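Local atomic coordinates of ferric uptake regulation protein (Helicobacter pylori, PDB entry 2XIG), a protein that probably represses iron-responsive genes as a metal-dependent transcriptional regulator, with ferrous iron as the cofactor for operator binding. Residues E12-S17 against E74-V79; P45-H50 against G86-I91; H99-H104 against K137-C142. The protein carries 2 engineered substitutions. All blocks are in the same frame, centred on the assembly; numbering follows the deposited sequence.

Interaction 1 packs the turn leading into wing strand 77-82 on helix 7-20; interaction 2 packs wing strand 86-91 on helix 45-52. They meet directly where the backbone N of S78 (engineered) lies 2.8 Å from E90 O. Both are partly buried: each has an apolar centre, F76 or Y89, and a charged margin bridged by water in interaction 1 and by a long ion pair in interaction 2. Interaction 3 lies about 18 Å from interaction 2, centre to centre. It is a buried contact of regularly hydrogen-bonded parallel strands in the probable dimerization region. One zinc joins interactions 2 and 3, while a second belongs to the cysteine end of interaction 3.

Interaction 1 (E12-S17 against E74-V79); sequences ERLRMS and ENFISV. Engineered in segment 74-79: S78 (natural residue Cys).
F76 projects its ring against one side of helix 7-20, where R13, L14 and S17 receive it, just before the chain enters the first wing strand of a winged-helix domain. The preceding helix, 61-73, ends in a Schellman motif with N75 at positive phi as its C-prime residue and F76 N directed to L71 O. F76 is thus the residue that follows C-prime, its N still bonded back to the helix.

F76 is the centre of the contact, contributing 105 of the 232 Å² buried between the segments. L14 CD1 lies over one face of the ring, 4.2 Å from the F76 centroid and 19° off the normal, which satisfies the criterion for a CH-pi contact. With L14 CG anti to its own backbone N (chi1 178°), the torsion carries CD1 over the ring face, offset toward its rim, while L14 CA approaches F76 CZ to 3.6 Å. S17 CB comes in at the ring edge, as does R13 CB. Beyond them, L14 also packs on L71 and V33, so the same leucine touches helices 61-73 and 27-38.

The guanidinium of R13 runs nearly parallel to the F76 ring, the planes 10° apart, but it is displaced: NH1 reaches the rim atom CE1 of F76 at 3.5 Å from an oblique direction. R13 NE is engaged by a salt bridge to E5.

Polar links between the segments pass through water. R13 NH2 donates to a water that donates to N75 O. R13 NH1 donates at 2.9 Å to a second water, which donates to E74 O and sits over the centre of the F76 face opposite L14. A third water donates to E74 OE1 at 2.7 Å and lies 2.6 Å from S17 OG.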
loop_
_atom_site.group_PDB
_atom_site.type_symbol
_atom_site.label_atom_id
_atom_site.label_comp_id
_atom_site.label_asym_id
_atom_site.label_seq_id
_atom_site.Cartn_x
_atom_site.Cartn_y
_atom_site.Cartn_z
ATOM N N GLU C 12 -39.074 -4.376 -12.761
ATOM C CA GLU C 12 -40.351 -4.578 -12.070
ATOM C C GLU C 12 -40.123 -5.074 -10.638
ATOM O O GLU C 12 -40.793 -4.622 -9.703
ATOM C CB GLU C 12 -41.286 -5.524 -12.845
ATOM C CG GLU C 12 -42.566 -5.901 -12.079
ATOM C CD GLU C 12 -43.506 -4.723 -11.798
ATOM O OE1 GLU C 12 -44.366 -4.857 -10.895
ATOM O OE2 GLU C 12 -43.399 -3.669 -12.468
ATOM N N ARG C 13 -39.189 -6.002 -10.464
ATOM C CA ARG C 13 -38.770 -6.392 -9.119
ATOM C C ARG C 13 -38.271 -5.171 -8.348
ATOM O O ARG C 13 -38.492 -5.046 -7.140
ATOM C CB ARG C 13 -37.678 -7.456 -9.161
ATOM C CG ARG C 13 -38.146 -8.811 -9.643
ATOM C CD ARG C 13 -37.185 -9.921 -9.227
ATOM N NE ARG C 13 -35.886 -9.819 -9.893
ATOM C CZ ARG C 13 -34.761 -9.451 -9.291
ATOM N NH1 ARG C 13 -34.754 -9.143 -7.997
ATOM N NH2 ARG C 13 -33.638 -9.397 -9.987
ATOM N N LEU C 14 -37.603 -4.267 -9.054
ATOM C CA LEU C 14 -37.123 -3.041 -8.421
ATOM C C LEU C 14 -38.304 -2.194 -7.944
ATOM O O LEU C 14 -38.330 -1.749 -6.800
ATOM C CB LEU C 14 -36.253 -2.234 -9.380
ATOM C CG LEU C 14 -35.743 -0.909 -8.806
ATOM C CD1 LEU C 14 -34.944 -1.156 -7.530
ATOM C CD2 LEU C 14 -34.905 -0.161 -9.833
ATOM N N ARG C 15 -39.271 -1.976 -8.832
ATOM C CA ARG C 15 -40.473 -1.210 -8.499
ATOM C C ARG C 15 -41.177 -1.808 -7.288
ATOM O O ARG C 15 -41.614 -1.090 -6.391
ATOM C CB ARG C 15 -41.434 -1.165 -9.691
ATOM C CG ARG C 15 -42.590 -0.174 -9.529
ATOM C CD ARG C 15 -43.652 -0.373 -10.602
ATOM N NE ARG C 15 -44.327 -1.658 -10.453
ATOM C CZ ARG C 15 -45.347 -1.867 -9.629
ATOM N NH1 ARG C 15 -45.815 -0.872 -8.883
ATOM N NH2 ARG C 15 -45.899 -3.068 -9.545
ATOM N N MET C 16 -41.276 -3.131 -7.260
ATOM C CA MET C 16 -41.923 -3.800 -6.141
ATOM C C MET C 16 -41.142 -3.624 -4.842
ATOM O O MET C 16 -41.729 -3.462 -3.775
ATOM C CB MET C 16 -42.149 -5.276 -6.459
ATOM C CG MET C 16 -43.204 -5.486 -7.526
ATOM S SD MET C 16 -44.839 -4.935 -6.980
ATOM C CE MET C 16 -45.276 -6.280 -5.879
ATOM N N SER C 17 -39.817 -3.640 -4.944
ATOM C CA SER C 17 -38.952 -3.489 -3.777
ATOM C C SER C 17 -38.984 -2.057 -3.250
ATOM O O SER C 17 -38.884 -1.832 -2.045
ATOM C CB SER C 17 -37.517 -3.896 -4.124
ATOM O OG SER C 17 -36.650 -3.769 -3.010
ATOM N N GLU C 74 -30.056 -4.807 -1.556
ATOM C CA GLU C 74 -31.212 -5.596 -1.999
ATOM C C GLU C 74 -30.883 -6.584 -3.131
ATOM O O GLU C 74 -31.778 -7.148 -3.753
ATOM C CB GLU C 74 -32.352 -4.677 -2.434
ATOM C CG GLU C 74 -32.893 -3.769 -1.321
ATOM C CD GLU C 74 -33.462 -4.553 -0.151
ATOM O OE1 GLU C 74 -34.123 -5.588 -0.384
ATOM O OE2 GLU C 74 -33.253 -4.132 1.005
ATOM N N ASN C 75 -29.598 -6.772 -3.401
ATOM C CA ASN C 75 -29.119 -7.796 -4.332
ATOM C C ASN C 75 -29.493 -7.608 -5.806
ATOM O O ASN C 75 -29.599 -8.582 -6.551
ATOM C CB ASN C 75 -29.529 -9.192 -3.852
ATOM C CG ASN C 75 -28.886 -9.564 -2.526
ATOM O OD1 ASN C 75 -28.052 -8.829 -1.994
ATOM N ND2 ASN C 75 -29.274 -10.709 -1.985
ATOM N N PHE C 76 -29.680 -6.359 -6.226
ATOM C CA PHE C 76 -29.896 -6.073 -7.643
ATOM C C PHE C 76 -28.561 -5.969 -8.380
ATOM O O PHE C 76 -28.494 -6.155 -9.600
ATOM C CB PHE C 76 -30.714 -4.793 -7.834
ATOM C CG PHE C 76 -32.169 -4.946 -7.478
ATOM C CD1 PHE C 76 -33.050 -5.541 -8.362
ATOM C CD2 PHE C 76 -32.649 -4.515 -6.251
ATOM C CE1 PHE C 76 -34.391 -5.694 -8.033
ATOM C CE2 PHE C 76 -33.981 -4.667 -5.920
ATOM C CZ PHE C 76 -34.853 -5.263 -6.813
ATOM N N ILE C 77 -27.510 -5.656 -7.629
ATOM C CA ILE C 77 -26.170 -5.524 -8.189
ATOM C C ILE C 77 -25.161 -6.161 -7.239
ATOM O O ILE C 77 -25.463 -6.357 -6.060
ATOM C CB ILE C 77 -25.798 -4.038 -8.450
ATOM C CG1 ILE C 77 -25.685 -3.260 -7.134
ATOM C CG2 ILE C 77 -26.817 -3.383 -9.367
ATOM C CD1 ILE C 77 -25.335 -1.774 -7.310
ATOM N N SER C 78 -23.978 -6.490 -7.761
ATOM C CA SER C 78 -22.883 -7.048 -6.975
ATOM C C SER C 78 -21.716 -6.069 -7.000
ATOM O O SER C 78 -21.505 -5.381 -8.003
ATOM C CB SER C 78 -22.401 -8.367 -7.582
ATOM O OG SER C 78 -23.493 -9.171 -7.995
ATOM N N VAL C 79 -20.956 -6.038 -5.908
ATOM C CA VAL C 79 -19.755 -5.197 -5.811
ATOM C C VAL C 79 -18.473 -6.039 -5.733
ATOM O O VAL C 79 -18.442 -7.101 -5.107
ATOM C CB VAL C 79 -19.836 -4.215 -4.602
ATOM C CG1 VAL C 79 -19.856 -4.977 -3.281
ATOM C CG2 VAL C 79 -18.688 -3.212 -4.633
HETATM O O HOH W 1 -30.787 -9.526 -8.900
HETATM O O HOH W 2 -32.725 -8.497 -6.095
HETATM O O HOH W 3 -35.855 -6.168 -2.321
#

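Interaction 2 (P45-H50 against G86-I91); sequences PEEITH and GRRYEI. With ZN (zinc ion), chain L.
The second wing strand, 86-91, receives the first turn of helix 45-52 through P45 and Y89, beside a zinc site to which the strand contributes E90. Helix and strand segments run at 53° to each other, and the nearest pair of CA atoms is P45 with R88.

P45 provides the closest approach: its CD rests 3.6 Å from R87 O, and its CG lies 3.9 Å from CE2 of Y89. The proline ring and the tyrosine side chain cross at about a right angle, the proline meeting the aromatic ring obliquely. One turn further on, I48 CD1 reaches Y89 CB at 4.4 Å, so the tyrosine is touched at CB as well as at the ring atom CE2.

In the winged-helix fold this joins the wing to the helix that precedes helix 61-73. Y89 also packs on I77 and V79 of the other wing strand, while P45 leans on Y65, consistent with one continuous apolar layer. Within the strand, R87 NE makes a weak 3.4 Å bond to Y89 OH, although the main partner of the R87 guanidinium is E81.

Charge enters at the border. E47 OE1 and R88 NH2 stand 3.8 Å apart, a long salt bridge whose carboxylate and guanidinium planes are inclined by 64°; E47 OE1 is more firmly engaged by S44 N.

E90 points away from the helix. Its chain is extended beyond CG and delivers both carboxylate oxygens to the zinc asymmetrically, OE2 at 2.0 Å and OE1 at 2.6 Å. H42, H97 and H99 complete the coordination, and OE1 is additionally hydrogen-bonded to K94 NZ.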
loop_
_atom_site.group_PDB
_atom_site.type_symbol
_atom_site.label_atom_id
_atom_site.label_comp_id
_atom_site.label_asym_id
_atom_site.label_seq_id
_atom_site.Cartn_x
_atom_site.Cartn_y
_atom_site.Cartn_z
ATOM N N PRO C 45 -18.455 3.831 -9.499
ATOM C CA PRO C 45 -19.482 4.859 -9.323
ATOM C C PRO C 45 -19.240 6.087 -10.210
ATOM O O PRO C 45 -20.202 6.644 -10.737
ATOM C CB PRO C 45 -19.354 5.222 -7.844
ATOM C CG PRO C 45 -18.820 3.982 -7.209
ATOM C CD PRO C 45 -17.862 3.412 -8.216
ATOM N N GLU C 46 -17.983 6.499 -10.374
ATOM C CA GLU C 46 -17.664 7.624 -11.248
ATOM C C GLU C 46 -18.119 7.372 -12.684
ATOM O O GLU C 46 -18.732 8.231 -13.303
ATOM C CB GLU C 46 -16.157 7.928 -11.215
ATOM C CG GLU C 46 -15.670 8.524 -9.897
ATOM C CD GLU C 46 -14.150 8.474 -9.737
ATOM O OE1 GLU C 46 -13.605 7.366 -9.543
ATOM O OE2 GLU C 46 -13.499 9.542 -9.787
ATOM N N GLU C 47 -17.817 6.190 -13.213
ATOM C CA GLU C 47 -18.193 5.861 -14.586
ATOM C C GLU C 47 -19.705 5.793 -14.765
ATOM O O GLU C 47 -20.251 6.217 -15.784
ATOM C CB GLU C 47 -17.594 4.519 -14.989
ATOM C CG GLU C 47 -16.096 4.487 -15.027
ATOM C CD GLU C 47 -15.590 3.132 -15.458
ATOM O OE1 GLU C 47 -15.810 2.147 -14.717
ATOM O OE2 GLU C 47 -14.972 3.060 -16.540
ATOM N N ILE C 48 -20.385 5.228 -13.776
ATOM C CA ILE C 48 -21.838 5.179 -13.806
ATOM C C ILE C 48 -22.410 6.593 -13.823
ATOM O O ILE C 48 -23.371 6.879 -14.539
ATOM C CB ILE C 48 -22.387 4.367 -12.610
ATOM C CG1 ILE C 48 -21.998 2.896 -12.758
ATOM C CG2 ILE C 48 -23.899 4.511 -12.491
ATOM C CD1 ILE C 48 -22.070 2.101 -11.454
ATOM N N THR C 49 -21.796 7.483 -13.046
ATOM C CA THR C 49 -22.246 8.868 -12.982
ATOM C C THR C 49 -22.044 9.533 -14.339
ATOM O O THR C 49 -22.933 10.231 -14.827
ATOM C CB THR C 49 -21.496 9.652 -11.884
ATOM O OG1 THR C 49 -21.712 9.015 -10.618
ATOM C CG2 THR C 49 -21.976 11.104 -11.807
ATOM N N HIS C 50 -20.877 9.304 -14.941
ATOM C CA HIS C 50 -20.582 9.827 -16.275
ATOM C C HIS C 50 -21.729 9.480 -17.227
ATOM O O HIS C 50 -22.238 10.339 -17.939
ATOM C CB HIS C 50 -19.272 9.240 -16.832
ATOM C CG HIS C 50 -18.025 9.954 -16.387
ATOM N ND1 HIS C 50 -17.800 11.293 -16.631
ATOM C CD2 HIS C 50 -16.915 9.498 -15.752
ATOM C CE1 HIS C 50 -16.617 11.636 -16.148
ATOM N NE2 HIS C 50 -16.060 10.567 -15.608
ATOM N N GLY C 86 -10.408 -0.247 -6.706
ATOM C CA GLY C 86 -11.428 0.344 -5.859
ATOM C C GLY C 86 -12.687 -0.498 -5.936
ATOM O O GLY C 86 -12.613 -1.694 -6.228
ATOM N N ARG C 87 -13.837 0.119 -5.685
ATOM C CA ARG C 87 -15.114 -0.592 -5.747
ATOM C C ARG C 87 -15.663 -0.539 -7.163
ATOM O O ARG C 87 -15.714 0.525 -7.775
ATOM C CB ARG C 87 -16.127 0.001 -4.764
ATOM C CG ARG C 87 -15.824 -0.295 -3.302
ATOM C CD ARG C 87 -16.789 0.430 -2.358
ATOM N NE ARG C 87 -18.045 -0.296 -2.170
ATOM C CZ ARG C 87 -18.302 -1.095 -1.138
ATOM N NH1 ARG C 87 -17.391 -1.274 -0.195
ATOM N NH2 ARG C 87 -19.470 -1.716 -1.048
ATOM N N ARG C 88 -16.059 -1.692 -7.693
ATOM C CA ARG C 88 -16.662 -1.724 -9.010
ATOM C C ARG C 88 -17.918 -2.597 -8.990
ATOM O O ARG C 88 -17.997 -3.547 -8.223
ATOM C CB ARG C 88 -15.657 -2.183 -10.069
ATOM C CG ARG C 88 -14.639 -1.085 -10.398
ATOM C CD ARG C 88 -13.747 -1.418 -11.562
ATOM N NE ARG C 88 -13.489 -0.231 -12.379
ATOM C CZ ARG C 88 -12.739 0.796 -11.993
ATOM N NH1 ARG C 88 -12.171 0.786 -10.801
ATOM N NH2 ARG C 88 -12.558 1.837 -12.797
ATOM N N TYR C 89 -18.883 -2.243 -9.823
ATOM C CA TYR C 89 -20.225 -2.814 -9.721
ATOM C C TYR C 89 -20.666 -3.520 -10.991
ATOM O O TYR C 89 -20.244 -3.175 -12.097
ATOM C CB TYR C 89 -21.239 -1.714 -9.382
ATOM C CG TYR C 89 -21.092 -1.146 -7.987
ATOM C CD1 TYR C 89 -21.855 -1.633 -6.940
ATOM C CD2 TYR C 89 -20.185 -0.120 -7.716
ATOM C CE1 TYR C 89 -21.729 -1.121 -5.664
ATOM C CE2 TYR C 89 -20.045 0.393 -6.442
ATOM C CZ TYR C 89 -20.820 -0.112 -5.421
ATOM O OH TYR C 89 -20.693 0.387 -4.152
ATOM N N GLU C 90 -21.548 -4.503 -10.824
ATOM C CA GLU C 90 -22.106 -5.201 -11.960
ATOM C C GLU C 90 -23.505 -5.680 -11.615
ATOM O O GLU C 90 -23.873 -5.797 -10.439
ATOM C CB GLU C 90 -21.232 -6.394 -12.330
ATOM C CG GLU C 90 -21.017 -7.356 -11.174
ATOM C CD GLU C 90 -20.133 -8.528 -11.555
ATOM O OE1 GLU C 90 -20.278 -9.039 -12.687
ATOM O OE2 GLU C 90 -19.296 -8.931 -10.716
ATOM N N ILE C 91 -24.282 -5.958 -12.648
ATOM C CA ILE C 91 -25.639 -6.442 -12.459
ATOM C C ILE C 91 -25.569 -7.828 -11.806
ATOM O O ILE C 91 -24.687 -8.624 -12.122
ATOM C CB ILE C 91 -26.379 -6.474 -13.819
ATOM C CG1 ILE C 91 -27.898 -6.530 -13.634
ATOM C CG2 ILE C 91 -25.836 -7.587 -14.714
ATOM C CD1 ILE C 91 -28.497 -5.256 -13.059
HETATM ZN ZN ZN L . -17.978 -9.905 -11.929
#

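Interaction 3 (H99-H104 against K137-C142); sequences HIICLH and KMFVWC. With ZN (zinc ion), chain M; ZN (zinc ion), chain L.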
loop_
_atom_site.group_PDB
_atom_site.type_symbol
_atom_site.label_atom_id
_atom_site.label_comp_id
_atom_site.label_asym_id
_atom_site.label_seq_id
_atom_site.Cartn_x
_atom_site.Cartn_y
_atom_site.Cartn_z
ATOM N N HIS C 99 -13.037 -13.646 -10.020
ATOM C CA HIS C 99 -12.414 -12.528 -10.713
ATOM C C HIS C 99 -10.905 -12.557 -10.756
ATOM O O HIS C 99 -10.246 -12.850 -9.763
ATOM C CB HIS C 99 -12.842 -11.210 -10.080
ATOM C CG HIS C 99 -14.311 -10.961 -10.156
ATOM N ND1 HIS C 99 -15.175 -11.321 -9.143
ATOM C CD2 HIS C 99 -15.075 -10.403 -11.125
ATOM C CE1 HIS C 99 -16.403 -10.977 -9.476
ATOM N NE2 HIS C 99 -16.369 -10.418 -10.672
ATOM N N ILE C 100 -10.383 -12.221 -11.931
ATOM C CA ILE C 100 -8.971 -11.938 -12.122
ATOM C C ILE C 100 -8.845 -10.420 -12.285
ATOM O O ILE C 100 -9.624 -9.806 -12.998
ATOM C CB ILE C 100 -8.465 -12.661 -13.388
ATOM C CG1 ILE C 100 -8.359 -14.162 -13.118
ATOM C CG2 ILE C 100 -7.125 -12.108 -13.848
ATOM C CD1 ILE C 100 -8.416 -15.028 -14.367
ATOM N N ILE C 101 -7.874 -9.815 -11.612
ATOM C CA ILE C 101 -7.704 -8.360 -11.661
ATOM C C ILE C 101 -6.247 -8.036 -11.936
ATOM O O ILE C 101 -5.364 -8.514 -11.232
ATOM C CB ILE C 101 -8.108 -7.688 -10.322
ATOM C CG1 ILE C 101 -9.530 -8.086 -9.908
ATOM C CG2 ILE C 101 -7.957 -6.166 -10.406
ATOM C CD1 ILE C 101 -9.563 -9.215 -8.906
ATOM N N CYS C 102 -5.992 -7.231 -12.965
ATOM C CA CYS C 102 -4.634 -6.857 -13.312
ATOM C C CYS C 102 -4.142 -5.736 -12.401
ATOM O O CYS C 102 -4.773 -4.690 -12.304
ATOM C CB CYS C 102 -4.538 -6.407 -14.770
ATOM S SG CYS C 102 -2.856 -5.915 -15.190
ATOM N N LEU C 103 -3.016 -5.968 -11.740
ATOM C CA LEU C 103 -2.455 -4.990 -10.813
ATOM C C LEU C 103 -1.926 -3.741 -11.502
ATOM O O LEU C 103 -1.702 -2.719 -10.851
ATOM C CB LEU C 103 -1.324 -5.620 -10.008
ATOM C CG LEU C 103 -1.782 -6.667 -9.005
ATOM C CD1 LEU C 103 -0.644 -7.604 -8.683
ATOM C CD2 LEU C 103 -2.330 -5.999 -7.746
ATOM N N HIS C 104 -1.707 -3.820 -12.808
ATOM C CA HIS C 104 -1.099 -2.694 -13.512
ATOM C C HIS C 104 -2.147 -1.796 -14.161
ATOM O O HIS C 104 -2.108 -0.576 -13.996
ATOM C CB HIS C 104 -0.070 -3.172 -14.542
ATOM C CG HIS C 104 0.696 -2.054 -15.184
ATOM N ND1 HIS C 104 1.487 -1.186 -14.462
ATOM C CD2 HIS C 104 0.791 -1.662 -16.476
ATOM C CE1 HIS C 104 2.035 -0.305 -15.282
ATOM N NE2 HIS C 104 1.631 -0.575 -16.512
ATOM N N LYS C 137 -10.317 -13.996 -5.563
ATOM C CA LYS C 137 -9.781 -12.993 -6.479
ATOM C C LYS C 137 -8.351 -13.348 -6.777
ATOM O O LYS C 137 -7.590 -13.705 -5.869
ATOM C CB LYS C 137 -9.831 -11.592 -5.873
ATOM C CG LYS C 137 -11.212 -11.105 -5.499
ATOM C CD LYS C 137 -11.110 -10.008 -4.451
ATOM C CE LYS C 137 -12.398 -9.894 -3.656
ATOM N NZ LYS C 137 -12.108 -9.578 -2.235
ATOM N N MET C 138 -7.979 -13.277 -8.050
ATOM C CA MET C 138 -6.590 -13.483 -8.418
ATOM C C MET C 138 -6.024 -12.208 -9.012
ATOM O O MET C 138 -6.635 -11.603 -9.876
ATOM C CB MET C 138 -6.443 -14.639 -9.392
ATOM C CG MET C 138 -6.359 -15.990 -8.699
ATOM S SD MET C 138 -7.560 -17.088 -9.414
ATOM C CE MET C 138 -6.956 -17.218 -11.081
ATOM N N PHE C 139 -4.860 -11.801 -8.520
ATOM C CA PHE C 139 -4.232 -10.562 -8.973
ATOM C C PHE C 139 -3.077 -10.907 -9.890
ATOM O O PHE C 139 -2.257 -11.754 -9.567
ATOM C CB PHE C 139 -3.756 -9.745 -7.770
ATOM C CG PHE C 139 -4.882 -9.281 -6.889
ATOM C CD1 PHE C 139 -5.586 -8.131 -7.205
ATOM C CD2 PHE C 139 -5.267 -10.016 -5.771
ATOM C CE1 PHE C 139 -6.638 -7.700 -6.414
ATOM C CE2 PHE C 139 -6.322 -9.590 -4.978
ATOM C CZ PHE C 139 -7.004 -8.428 -5.299
ATOM N N VAL C 140 -3.026 -10.254 -11.044
ATOM C CA VAL C 140 -2.112 -10.662 -12.096
ATOM C C VAL C 140 -1.481 -9.457 -12.782
ATOM O O VAL C 140 -1.863 -8.324 -12.529
ATOM C CB VAL C 140 -2.872 -11.451 -13.186
ATOM C CG1 VAL C 140 -3.555 -12.676 -12.580
ATOM C CG2 VAL C 140 -3.900 -10.553 -13.862
ATOM N N TRP C 141 -0.508 -9.732 -13.644
ATOM C CA TRP C 141 -0.170 -8.834 -14.744
ATOM C C TRP C 141 -0.799 -9.443 -15.985
ATOM O O TRP C 141 -0.472 -10.575 -16.361
ATOM C CB TRP C 141 1.343 -8.736 -14.949
ATOM C CG TRP C 141 2.111 -8.348 -13.741
ATOM C CD1 TRP C 141 1.622 -7.742 -12.621
ATOM C CD2 TRP C 141 3.519 -8.519 -13.527
ATOM N NE1 TRP C 141 2.639 -7.533 -11.717
ATOM C CE2 TRP C 141 3.814 -8.000 -12.250
ATOM C CE3 TRP C 141 4.562 -9.062 -14.291
ATOM C CZ2 TRP C 141 5.108 -8.004 -11.714
ATOM C CZ3 TRP C 141 5.849 -9.072 -13.757
ATOM C CH2 TRP C 141 6.109 -8.543 -12.480
ATOM N N CYS C 142 -1.708 -8.711 -16.616
ATOM C CA CYS C 142 -2.481 -9.277 -17.708
ATOM C C CYS C 142 -1.624 -9.366 -18.965
ATOM O O CYS C 142 -0.519 -8.816 -19.023
ATOM C CB CYS C 142 -3.745 -8.450 -17.966
ATOM S SG CYS C 142 -3.482 -6.942 -18.943
HETATM ZN ZN ZN M . -3.181 -5.077 -17.389
HETATM ZN ZN ZN L . -17.978 -9.905 -11.929
#
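H99 to C102 pair residue for residue with K137 to V140 as neighbouring parallel strands, their short axes 32° apart. Backbone bonds alternate in direction: M138 N donates to H99 O, I101 N to M138 O (2.8 Å), V140 N to I101 O, and L103 N to V140 O (2.7 Å). The bond from V140 N to I101 O differs, its donor tilted 29° from the carbonyl plane.

Apolar contacts fall on both faces of the sheet. On one, I100 CG2 meets V140 CG2 at 3.6 Å, and I100 CG1 touches M138 CE. On the other, I101 CB packs obliquely against F139 CD1 at 4.0 Å. Just past the strand end, L103 crosses the F139 side chain at about a right angle, its CG 3.9 Å from F139 CB. F139 and its neighbours also join an antiparallel ladder with a strand of the third subunit.

Metal binding occupies both ends. H99 binds one zinc through NE2 at 2.1 Å. At the other end, SG of C102 and SG of C142 each lie 2.4 Å from a second zinc. C102 SG, placed anti to the backbone N (chi1 179°), accepts from C142 N (3.3 Å) and H104 N, so two backbone N-H groups hold it. C105 and C145 complete this four-cysteine site of paired CxxC motifs, the structural zinc of Fur-family dimerization domains.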